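Local atomic coordinates of peptidoglycan D,D-transpeptidase PbpA (Mycobacterium tuberculosis, PDB entry 3UPN), a protein that probably acts as a D,D-transpeptidase that cross-links peptidoglycan during cell wall synthesis, binds penicillin, and helps regulate cell length. Residues 17-22 and 62-67; 193-198 and 304-309; 334-339 and 356-361. All blocks are in the same frame, centred on the assembly; numbering follows the deposited sequence.

The three contacts are spaced along an elongated chain and follow one another in sequence. Interaction 1 (17-22 with 62-67) lies toward the N-terminal part, on the opposite side of the chain's centre from interaction 2 (193-198 with 304-309), which carries the acylated Ser193; their centres are about 47 Å apart and their nearest atoms about 33 Å. Interaction 3 (334-339 with 356-361) comes nearer to both, its closest atoms about 14 Å from interaction 1 and about 7 Å from interaction 2, without touching either. Interactions 2 and 3 both belong to the transpeptidase domain, but only interaction 2 holds the residue bound to IM2.

Interaction 1: 17-22 and 62-67; sequences DEYSRQ and YSLRYS
Tyr19 and Leu64 mark the closest backbone approach, yet their CA atoms are 9.2 Å apart; no backbone hydrogen bond joins the two segments, and side chains of the type I turn from Asp17 to Ser20 reach across to strand 62-63 and the residue after it. Leu64 lays one methyl on the Tyr19 ring. Its CD2 sits 3.5 Å from the centroid of the Tyr19 ring, 27° off the normal, a CH-pi contact displaced toward the rim, where CD2 lies 3.2 Å from Tyr19 CE1. A branched aliphatic side chain suits this place because it offers a methyl to the aromatic face.

Tyr62 reaches Tyr19 from the opposite direction. With CG of Tyr62 anti to its backbone N (chi1 -175°), the ring is carried out toward the turn, and Tyr62 CE2 comes to 3.7 Å from Tyr19 CZ. The two rings are nearly parallel, 16° apart, but slid so far that their centroids stand 5.6 Å from each other and they hardly overlap. The buried Tyr19 thus gains apolar contact from Leu64 and Tyr62 together. The turn is itself tied by Asp17 O, which accepts from Ser20 N and from Ser20 OG, the latter at 2.6 Å.

Within 62-67, part of the dimerisation domain, Ser63 OG accepts from Tyr66 N in an ST motif and also bonds to Gln165 of helix 162-174. The contact thus joins the turn before strand 26-28 to the short strand 62-63, with helix 162-174 alongside, touched by Leu64, and strand 45-48 bonded through Phe45 to the backbone of Tyr19.

Interaction 2: 193-198 and 304-309; sequences STFKVI and GMTSIG. With IM2 ((5R)-5-[(1S,2R)-1-formyl-2-hydroxypropyl]-3-[(2-{[(E)-iminomethyl]amino}ethyl)sulfanyl]-4,5-dihydro-1H-pyrrole-2-carbox ylic acid), chain C.
The SxxK motif of the penicillin-binding proteins, here Ser193 to Lys196, packs against the end of helix 300-307 and the turn that follows it. Ser193 is acylated: its OG is bonded to C7 of IM2 at 1.4 Å, the opened carbapenem held as an acyl-enzyme. The CB of Ser193 points away from 304-309, and OG carries the acyl group, while Ser193 N lies 3.9 Å from Ile308 O.

Phe195 makes the largest contact with 304-309. A chi1 of -158° turns its ring away from its own N and toward the helix end, where Phe195 CD2 comes 3.3 Å from Thr306 O. Ile198 CB lies over the centre of one ring face, and Phe195 CB meets Gly309 CA at 3.6 Å. Gly309 is the C-prime residue of a Schellman motif, its N bonded to Thr306 O at 3.0 Å; glycine suits the positive phi, and its CA packs directly on Phe195 CB.

Lys196 runs alongside Ile308, pointing the same way, with Lys196 CE 4.1 Å from Ile308 CG2. The long, extended chain has apolar neighbours in Ile308 and in Phe257 of helix 255-264. Lys196 NZ is held by Asn254 OD1 and Ser252 OG, residues of an SxN motif, and Ser252 OG also bonds weakly to Ser193 OG.

Ser193 pairs by backbone with Thr398, and Thr396 OG1, from the KTG motif, bonds IM2. Together SxxK, SxN and KTG form the active-site cleft typical of the penicillin-binding transpeptidase and serine beta-lactamase fold.

Interaction 3: 334-339 and 356-361; sequences MRPYLV and YQQRRA
Arg335 and Tyr356 meet with their flat groups almost perpendicular, the guanidinium and ring planes 83° apart. The Arg335 chain sets out directed away from its own N (chi1 175°), and a bend at chi3 then swings the guanidinium to the phenol, bringing Arg335 NH2 3.1 Å from Tyr356 CD2 on an oblique approach. Arginine is long enough to bring its NH2 end to the CD2-CE2 side of the ring.

The aliphatic part of Arg335 has a second neighbour in Gln358, whose side chain crosses it at about a right angle. Gln358 CG lies 3.6 Å from Arg335 CB, while its amide, turned 59° from the guanidinium, extends toward Pro336: Gln358 OE1 lies 4.1 Å from Pro336 CD. In a separate pair, Met334 bends at chi2 and chi3 so that its SD reaches Gln357 CG at 3.5 Å; a supple thioether can fold over its strand partner this way.

In the backbone, Met334 and Gln357 form an antiparallel non-hydrogen-bonded pair, their CA atoms 4.5 Å apart. Next to it Arg335 N donates to Tyr356 O at 2.8 Å in a nearly straight bond.

This pairing lies at the end of the two-stranded sheet of 332-334 and 357-360, whose chain connection contains the strands 339-343 and 349-352. Helix 317-328 flanks it, with Pro336 resting on Glu322 and Ala361 on Thr326.

Interaction 1: 17-22 and 62-67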
loop_
_atom_site.group_PDB
_atom_site.type_symbol
_atom_site.label_atom_id
_atom_site.label_comp_id
_atom_site.label_asym_id
_atom_site.label_seq_id
_atom_site.Cartn_x
_atom_site.Cartn_y
_atom_site.Cartn_z
ATOM N N ASP A 17 36.611 6.758 -4.201
ATOM C CA ASP A 17 36.887 5.343 -4.464
ATOM C C ASP A 17 35.626 4.489 -4.667
ATOM O O ASP A 17 35.603 3.609 -5.533
ATOM C CB ASP A 17 37.783 4.740 -3.368
ATOM C CG ASP A 17 38.100 3.271 -3.616
ATOM O OD1 ASP A 17 37.246 2.408 -3.305
ATOM O OD2 ASP A 17 39.201 2.982 -4.126
ATOM N N GLU A 18 34.590 4.733 -3.868
ATOM C CA GLU A 18 33.332 3.987 -4.028
ATOM C C GLU A 18 32.610 4.314 -5.346
ATOM O O GLU A 18 31.738 3.564 -5.777
ATOM C CB GLU A 18 32.397 4.160 -2.823
ATOM C CG GLU A 18 31.951 5.590 -2.557
ATOM C CD GLU A 18 30.627 5.663 -1.818
ATOM O OE1 GLU A 18 30.628 6.086 -0.639
ATOM O OE2 GLU A 18 29.593 5.296 -2.418
ATOM N N TYR A 19 32.987 5.422 -5.985
ATOM C CA TYR A 19 32.477 5.738 -7.321
ATOM C C TYR A 19 33.375 5.203 -8.442
ATOM O O TYR A 19 32.999 5.244 -9.613
ATOM C CB TYR A 19 32.211 7.240 -7.472
ATOM C CG TYR A 19 30.899 7.679 -6.850
ATOM C CD1 TYR A 19 30.751 7.752 -5.459
ATOM C CD2 TYR A 19 29.806 8.011 -7.647
ATOM C CE1 TYR A 19 29.554 8.145 -4.879
ATOM C CE2 TYR A 19 28.591 8.412 -7.079
ATOM C CZ TYR A 19 28.476 8.475 -5.694
ATOM O OH TYR A 19 27.296 8.874 -5.117
ATOM N N SER A 20 34.543 4.680 -8.071
ATOM C CA SER A 20 35.453 4.047 -9.034
ATOM C C SER A 20 35.107 2.572 -9.309
ATOM O O SER A 20 35.681 1.954 -10.219
ATOM C CB SER A 20 36.901 4.157 -8.556
ATOM O OG SER A 20 37.152 3.212 -7.528
ATOM N N ARG A 21 34.194 2.011 -8.511
ATOM C CA ARG A 21 33.705 0.643 -8.703
ATOM C C ARG A 21 32.234 0.685 -9.122
ATOM O O ARG A 21 31.442 1.427 -8.541
ATOM C CB ARG A 21 33.874 -0.199 -7.424
ATOM C CG ARG A 21 35.259 -0.091 -6.757
ATOM C CD ARG A 21 35.375 -0.955 -5.493
ATOM N NE ARG A 21 34.170 -0.860 -4.662
ATOM C CZ ARG A 21 34.009 -0.013 -3.647
ATOM N NH1 ARG A 21 34.987 0.822 -3.302
ATOM N NH2 ARG A 21 32.864 -0.008 -2.968
ATOM N N GLN A 22 31.882 -0.113 -10.128
ATOM C CA GLN A 22 30.538 -0.117 -10.682
ATOM C C GLN A 22 29.475 -0.697 -9.746
ATOM O O GLN A 22 29.349 -1.918 -9.593
ATOM C CB GLN A 22 30.500 -0.840 -12.027
ATOM C CG GLN A 22 29.131 -0.745 -12.720
ATOM C CD GLN A 22 29.132 -1.338 -14.106
ATOM O OE1 GLN A 22 29.853 -2.296 -14.383
ATOM N NE2 GLN A 22 28.323 -0.765 -14.997
ATOM N N TYR A 62 20.482 7.743 -4.933
ATOM C CA TYR A 62 21.863 7.498 -4.560
ATOM C C TYR A 62 22.659 8.748 -4.921
ATOM O O TYR A 62 22.917 9.001 -6.091
ATOM C CB TYR A 62 22.410 6.275 -5.303
ATOM C CG TYR A 62 23.793 5.894 -4.868
ATOM C CD1 TYR A 62 24.037 5.524 -3.555
ATOM C CD2 TYR A 62 24.865 5.916 -5.764
ATOM C CE1 TYR A 62 25.305 5.168 -3.139
ATOM C CE2 TYR A 62 26.144 5.561 -5.353
ATOM C CZ TYR A 62 26.350 5.187 -4.035
ATOM O OH TYR A 62 27.609 4.824 -3.588
ATOM N N SER A 63 23.017 9.534 -3.910
ATOM C CA SER A 63 23.535 10.891 -4.131
ATOM C C SER A 63 24.853 11.125 -3.423
ATOM O O SER A 63 24.994 10.780 -2.255
ATOM C CB SER A 63 22.532 11.928 -3.625
ATOM O OG SER A 63 23.054 13.240 -3.723
ATOM N N LEU A 64 25.787 11.749 -4.135
ATOM C CA LEU A 64 27.074 12.185 -3.587
ATOM C C LEU A 64 26.904 13.103 -2.386
ATOM O O LEU A 64 27.615 12.962 -1.410
ATOM C CB LEU A 64 27.897 12.912 -4.657
ATOM C CG LEU A 64 28.689 12.078 -5.662
ATOM C CD1 LEU A 64 29.201 12.948 -6.785
ATOM C CD2 LEU A 64 29.855 11.369 -4.983
ATOM N N ARG A 65 25.956 14.035 -2.458
ATOM C CA ARG A 65 25.793 15.040 -1.412
ATOM C C ARG A 65 24.820 14.607 -0.310
ATOM O O ARG A 65 25.010 14.952 0.858
ATOM C CB ARG A 65 25.337 16.364 -2.032
ATOM C CG ARG A 65 25.563 17.600 -1.173
ATOM C CD ARG A 65 25.263 18.884 -1.965
ATOM N NE ARG A 65 26.119 19.997 -1.528
ATOM C CZ ARG A 65 25.811 20.841 -0.545
ATOM N NH1 ARG A 65 24.662 20.727 0.114
ATOM N NH2 ARG A 65 26.652 21.803 -0.216
ATOM N N TYR A 66 23.794 13.844 -0.675
ATOM C CA TYR A 66 22.700 13.549 0.250
ATOM C C TYR A 66 22.524 12.062 0.584
ATOM O O TYR A 66 21.526 11.683 1.185
ATOM C CB TYR A 66 21.383 14.168 -0.265
ATOM C CG TYR A 66 21.471 15.671 -0.433
ATOM C CD1 TYR A 66 21.612 16.246 -1.698
ATOM C CD2 TYR A 66 21.446 16.519 0.677
ATOM C CE1 TYR A 66 21.709 17.631 -1.855
ATOM C CE2 TYR A 66 21.547 17.891 0.533
ATOM C CZ TYR A 66 21.679 18.442 -0.735
ATOM O OH TYR A 66 21.784 19.811 -0.874
ATOM N N SER A 67 23.496 11.236 0.195
ATOM C CA SER A 67 23.509 9.802 0.523
ATOM C C SER A 67 22.392 9.046 -0.227
ATOM O O SER A 67 22.138 9.321 -1.411
ATOM C CB SER A 67 23.443 9.609 2.045
ATOM O OG SER A 67 23.855 8.309 2.447
#

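Interaction 2: 193-198 and 304-309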
loop_
_atom_site.group_PDB
_atom_site.type_symbol
_atom_site.label_atom_id
_atom_site.label_comp_id
_atom_site.label_asym_id
_atom_site.label_seq_id
_atom_site.Cartn_x
_atom_site.Cartn_y
_atom_site.Cartn_z
ATOM N N SER A 193 -14.761 4.377 5.147
ATOM C CA SER A 193 -15.639 3.247 4.800
ATOM C C SER A 193 -14.931 1.884 4.654
ATOM O O SER A 193 -15.537 0.840 4.914
ATOM C CB SER A 193 -16.486 3.571 3.545
ATOM O OG SER A 193 -17.662 4.342 3.847
ATOM N N THR A 194 -13.660 1.883 4.254
ATOM C CA THR A 194 -12.923 0.613 4.083
ATOM C C THR A 194 -12.779 -0.164 5.396
ATOM O O THR A 194 -12.685 -1.390 5.393
ATOM C CB THR A 194 -11.531 0.800 3.429
ATOM O OG1 THR A 194 -10.703 1.630 4.262
ATOM C CG2 THR A 194 -11.665 1.406 2.033
ATOM N N PHE A 195 -12.776 0.562 6.508
ATOM C CA PHE A 195 -12.641 -0.030 7.823
ATOM C C PHE A 195 -13.885 -0.803 8.287
ATOM O O PHE A 195 -13.852 -1.435 9.322
ATOM C CB PHE A 195 -12.249 1.024 8.859
ATOM C CG PHE A 195 -11.594 0.450 10.096
ATOM C CD1 PHE A 195 -10.272 0.007 10.062
ATOM C CD2 PHE A 195 -12.303 0.340 11.287
ATOM C CE1 PHE A 195 -9.672 -0.527 11.205
ATOM C CE2 PHE A 195 -11.705 -0.193 12.436
ATOM C CZ PHE A 195 -10.389 -0.616 12.389
ATOM N N LYS A 196 -14.973 -0.751 7.517
ATOM C CA LYS A 196 -16.153 -1.545 7.817
ATOM C C LYS A 196 -15.832 -3.017 7.617
ATOM O O LYS A 196 -16.458 -3.872 8.226
ATOM C CB LYS A 196 -17.354 -1.109 6.973
ATOM C CG LYS A 196 -17.908 0.253 7.406
ATOM C CD LYS A 196 -18.870 0.827 6.397
ATOM C CE LYS A 196 -19.365 2.176 6.864
ATOM N NZ LYS A 196 -20.416 2.692 5.958
ATOM N N VAL A 197 -14.841 -3.305 6.778
ATOM C CA VAL A 197 -14.320 -4.663 6.652
ATOM C C VAL A 197 -13.889 -5.193 8.027
ATOM O O VAL A 197 -14.168 -6.343 8.365
ATOM C CB VAL A 197 -13.159 -4.730 5.641
ATOM C CG1 VAL A 197 -12.513 -6.106 5.633
ATOM C CG2 VAL A 197 -13.660 -4.395 4.257
ATOM N N ILE A 198 -13.246 -4.342 8.827
ATOM C CA ILE A 198 -12.770 -4.742 10.155
ATOM C C ILE A 198 -13.889 -4.822 11.203
ATOM O O ILE A 198 -13.945 -5.764 11.991
ATOM C CB ILE A 198 -11.624 -3.829 10.656
ATOM C CG1 ILE A 198 -10.467 -3.803 9.626
ATOM C CG2 ILE A 198 -11.130 -4.280 12.042
ATOM C CD1 ILE A 198 -9.771 -5.170 9.426
ATOM N N GLY A 304 -18.084 4.399 18.261
ATOM C CA GLY A 304 -18.978 4.592 17.116
ATOM C C GLY A 304 -18.254 5.200 15.923
ATOM O O GLY A 304 -18.485 4.801 14.779
ATOM N N MET A 305 -17.371 6.159 16.197
ATOM C CA MET A 305 -16.576 6.826 15.153
ATOM C C MET A 305 -15.464 5.957 14.568
ATOM O O MET A 305 -15.160 6.064 13.382
ATOM C CB MET A 305 -15.983 8.131 15.674
ATOM C CG MET A 305 -17.007 9.146 16.117
ATOM S SD MET A 305 -16.221 10.712 16.535
ATOM C CE MET A 305 -15.634 11.255 14.922
ATOM N N THR A 306 -14.858 5.116 15.409
ATOM C CA THR A 306 -13.855 4.127 14.975
ATOM C C THR A 306 -14.461 3.090 14.010
ATOM O O THR A 306 -13.811 2.660 13.046
ATOM C CB THR A 306 -13.244 3.422 16.210
ATOM O OG1 THR A 306 -12.750 4.411 17.115
ATOM C CG2 THR A 306 -12.110 2.489 15.842
ATOM N N SER A 307 -15.718 2.722 14.269
ATOM C CA SER A 307 -16.427 1.665 13.548
ATOM C C SER A 307 -16.579 1.935 12.070
ATOM O O SER A 307 -16.620 0.998 11.265
ATOM C CB SER A 307 -17.814 1.449 14.159
ATOM O OG SER A 307 -17.725 0.873 15.449
ATOM N N ILE A 308 -16.686 3.225 11.731
ATOM C CA ILE A 308 -16.816 3.679 10.351
ATOM C C ILE A 308 -15.509 4.345 9.832
ATOM O O ILE A 308 -15.535 5.122 8.879
ATOM C CB ILE A 308 -18.076 4.595 10.160
ATOM C CG1 ILE A 308 -17.889 5.954 10.859
ATOM C CG2 ILE A 308 -19.350 3.861 10.632
ATOM C CD1 ILE A 308 -18.854 7.043 10.412
ATOM N N GLY A 309 -14.386 4.034 10.482
ATOM C CA GLY A 309 -13.049 4.353 9.981
ATOM C C GLY A 309 -12.501 5.724 10.324
ATOM O O GLY A 309 -11.527 6.188 9.709
HETATM C C7 IM2 C . -17.590 5.715 4.021
HETATM C C2 IM2 C . -19.314 6.365 0.164
HETATM C C6 IM2 C . -18.486 6.747 3.320
HETATM C C5 IM2 C . -19.682 6.212 2.503
HETATM C C3 IM2 C . -19.231 5.083 0.508
HETATM O O7 IM2 C . -16.726 6.133 4.781
HETATM C C61 IM2 C . -18.873 7.898 4.283
HETATM O O62 IM2 C . -18.326 7.736 5.601
HETATM C C62 IM2 C . -20.377 8.153 4.409
HETATM N N4 IM2 C . -19.296 4.972 1.826
HETATM C C31 IM2 C . -19.106 3.913 -0.355
HETATM O O31 IM2 C . -20.137 3.350 -0.801
HETATM O O32 IM2 C . -17.957 3.506 -0.625
HETATM S S21 IM2 C . -18.751 7.076 -1.253
HETATM C C22 IM2 C . -19.500 6.373 -2.696
HETATM C C23 IM2 C . -18.429 5.785 -3.617
HETATM N N24 IM2 C . -19.129 4.894 -4.541
HETATM C C25 IM2 C . -18.498 4.117 -5.243
HETATM N N26 IM2 C . -17.773 3.534 -6.039
HETATM C C1 IM2 C . -19.935 7.135 1.297
#

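Interaction 3: 334-339 and 356-361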
loop_
_atom_site.group_PDB
_atom_site.type_symbol
_atom_site.label_atom_id
_atom_site.label_comp_id
_atom_site.label_asym_id
_atom_site.label_seq_id
_atom_site.Cartn_x
_atom_site.Cartn_y
_atom_site.Cartn_z
ATOM N N MET A 334 0.197 -13.187 4.652
ATOM C CA MET A 334 1.587 -13.424 4.237
ATOM C C MET A 334 2.400 -12.146 4.472
ATOM O O MET A 334 1.900 -11.039 4.265
ATOM C CB MET A 334 1.655 -13.842 2.772
ATOM C CG MET A 334 0.893 -15.113 2.434
ATOM S SD MET A 334 1.474 -16.557 3.340
ATOM C CE MET A 334 3.145 -16.753 2.717
ATOM N N ARG A 335 3.632 -12.303 4.946
ATOM C CA ARG A 335 4.506 -11.161 5.261
ATOM C C ARG A 335 4.870 -10.425 3.976
ATOM O O ARG A 335 5.420 -11.029 3.063
ATOM C CB ARG A 335 5.778 -11.648 5.942
ATOM C CG ARG A 335 6.799 -10.538 6.194
ATOM C CD ARG A 335 8.116 -11.122 6.632
ATOM N NE ARG A 335 7.938 -11.965 7.814
ATOM C CZ ARG A 335 8.909 -12.294 8.663
ATOM N NH1 ARG A 335 10.146 -11.838 8.492
ATOM N NH2 ARG A 335 8.630 -13.061 9.702
ATOM N N PRO A 336 4.535 -9.130 3.885
ATOM C CA PRO A 336 4.838 -8.415 2.629
ATOM C C PRO A 336 6.345 -8.247 2.448
ATOM O O PRO A 336 7.029 -7.889 3.402
ATOM C CB PRO A 336 4.165 -7.049 2.822
ATOM C CG PRO A 336 3.275 -7.203 3.992
ATOM C CD PRO A 336 3.879 -8.252 4.866
ATOM N N TYR A 337 6.858 -8.535 1.252
ATOM C CA TYR A 337 8.276 -8.288 0.940
ATOM C C TYR A 337 8.503 -7.708 -0.456
ATOM O O TYR A 337 7.757 -8.002 -1.399
ATOM C CB TYR A 337 9.139 -9.555 1.143
ATOM C CG TYR A 337 8.858 -10.687 0.169
ATOM C CD1 TYR A 337 9.681 -10.900 -0.928
ATOM C CD2 TYR A 337 7.779 -11.570 0.367
ATOM C CE1 TYR A 337 9.438 -11.939 -1.827
ATOM C CE2 TYR A 337 7.526 -12.618 -0.533
ATOM C CZ TYR A 337 8.365 -12.796 -1.624
ATOM O OH TYR A 337 8.153 -13.821 -2.522
ATOM N N LEU A 338 9.566 -6.921 -0.580
ATOM C CA LEU A 338 9.875 -6.188 -1.816
ATOM C C LEU A 338 11.010 -6.794 -2.646
ATOM O O LEU A 338 11.075 -6.584 -3.862
ATOM C CB LEU A 338 10.205 -4.731 -1.483
ATOM C CG LEU A 338 10.333 -3.703 -2.607
ATOM C CD1 LEU A 338 9.066 -3.713 -3.508
ATOM C CD2 LEU A 338 10.562 -2.349 -1.985
ATOM N N VAL A 339 11.895 -7.548 -1.991
ATOM C CA VAL A 339 13.068 -8.115 -2.647
ATOM C C VAL A 339 12.928 -9.628 -2.840
ATOM O O VAL A 339 12.840 -10.372 -1.871
ATOM C CB VAL A 339 14.375 -7.771 -1.857
ATOM C CG1 VAL A 339 15.609 -8.397 -2.531
ATOM C CG2 VAL A 339 14.544 -6.250 -1.750
ATOM N N TYR A 356 6.471 -16.146 3.941
ATOM C CA TYR A 356 6.242 -16.503 5.329
ATOM C C TYR A 356 4.843 -16.104 5.788
ATOM O O TYR A 356 4.393 -14.977 5.541
ATOM C CB TYR A 356 7.320 -15.865 6.215
ATOM C CG TYR A 356 7.158 -16.159 7.687
ATOM C CD1 TYR A 356 7.454 -17.421 8.204
ATOM C CD2 TYR A 356 6.691 -15.178 8.558
ATOM C CE1 TYR A 356 7.295 -17.696 9.557
ATOM C CE2 TYR A 356 6.529 -15.433 9.910
ATOM C CZ TYR A 356 6.833 -16.693 10.407
ATOM O OH TYR A 356 6.666 -16.943 11.752
ATOM N N GLN A 357 4.157 -17.041 6.446
ATOM C CA GLN A 357 2.824 -16.781 6.985
ATOM C C GLN A 357 2.931 -16.030 8.305
ATOM O O GLN A 357 3.433 -16.573 9.281
ATOM C CB GLN A 357 2.046 -18.086 7.165
ATOM C CG GLN A 357 1.885 -18.883 5.881
ATOM C CD GLN A 357 1.079 -20.144 6.069
ATOM O OE1 GLN A 357 0.650 -20.462 7.177
ATOM N NE2 GLN A 357 0.859 -20.871 4.979
ATOM N N GLN A 358 2.474 -14.778 8.325
ATOM C CA GLN A 358 2.633 -13.924 9.504
ATOM C C GLN A 358 1.707 -14.324 10.648
ATOM O O GLN A 358 2.165 -14.562 11.772
ATOM C CB GLN A 358 2.488 -12.433 9.163
ATOM C CG GLN A 358 3.835 -11.727 8.999
ATOM C CD GLN A 358 3.745 -10.204 9.105
ATOM O OE1 GLN A 358 2.777 -9.583 8.638
ATOM N NE2 GLN A 358 4.762 -9.597 9.716
ATOM N N ARG A 359 0.413 -14.398 10.355
ATOM C CA ARG A 359 -0.580 -14.836 11.336
ATOM C C ARG A 359 -1.910 -15.126 10.650
ATOM O O ARG A 359 -2.138 -14.690 9.517
ATOM C CB ARG A 359 -0.763 -13.779 12.444
ATOM C CG ARG A 359 -1.435 -12.491 12.001
ATOM C CD ARG A 359 -1.296 -11.388 13.040
ATOM N NE ARG A 359 -0.374 -10.349 12.583
ATOM C CZ ARG A 359 -0.072 -9.241 13.257
ATOM N NH1 ARG A 359 -0.614 -8.997 14.451
ATOM N NH2 ARG A 359 0.788 -8.372 12.733
ATOM N N ARG A 360 -2.771 -15.883 11.329
ATOM C CA ARG A 360 -4.158 -16.004 10.909
ATOM C C ARG A 360 -4.938 -14.884 11.584
ATOM O O ARG A 360 -4.901 -14.744 12.813
ATOM C CB ARG A 360 -4.746 -17.384 11.239
ATOM C CG ARG A 360 -6.197 -17.537 10.791
ATOM C CD ARG A 360 -6.750 -18.965 10.946
ATOM N NE ARG A 360 -6.419 -19.825 9.808
ATOM C CZ ARG A 360 -6.943 -19.719 8.586
ATOM N NH1 ARG A 360 -6.567 -20.564 7.633
ATOM N NH2 ARG A 360 -7.830 -18.767 8.298
ATOM N N ALA A 361 -5.610 -14.071 10.770
ATOM C CA ALA A 361 -6.437 -12.981 11.271
ATOM C C ALA A 361 -7.858 -13.474 11.575
ATOM O O ALA A 361 -8.429 -13.160 12.627
ATOM C CB ALA A 361 -6.465 -11.823 10.259
#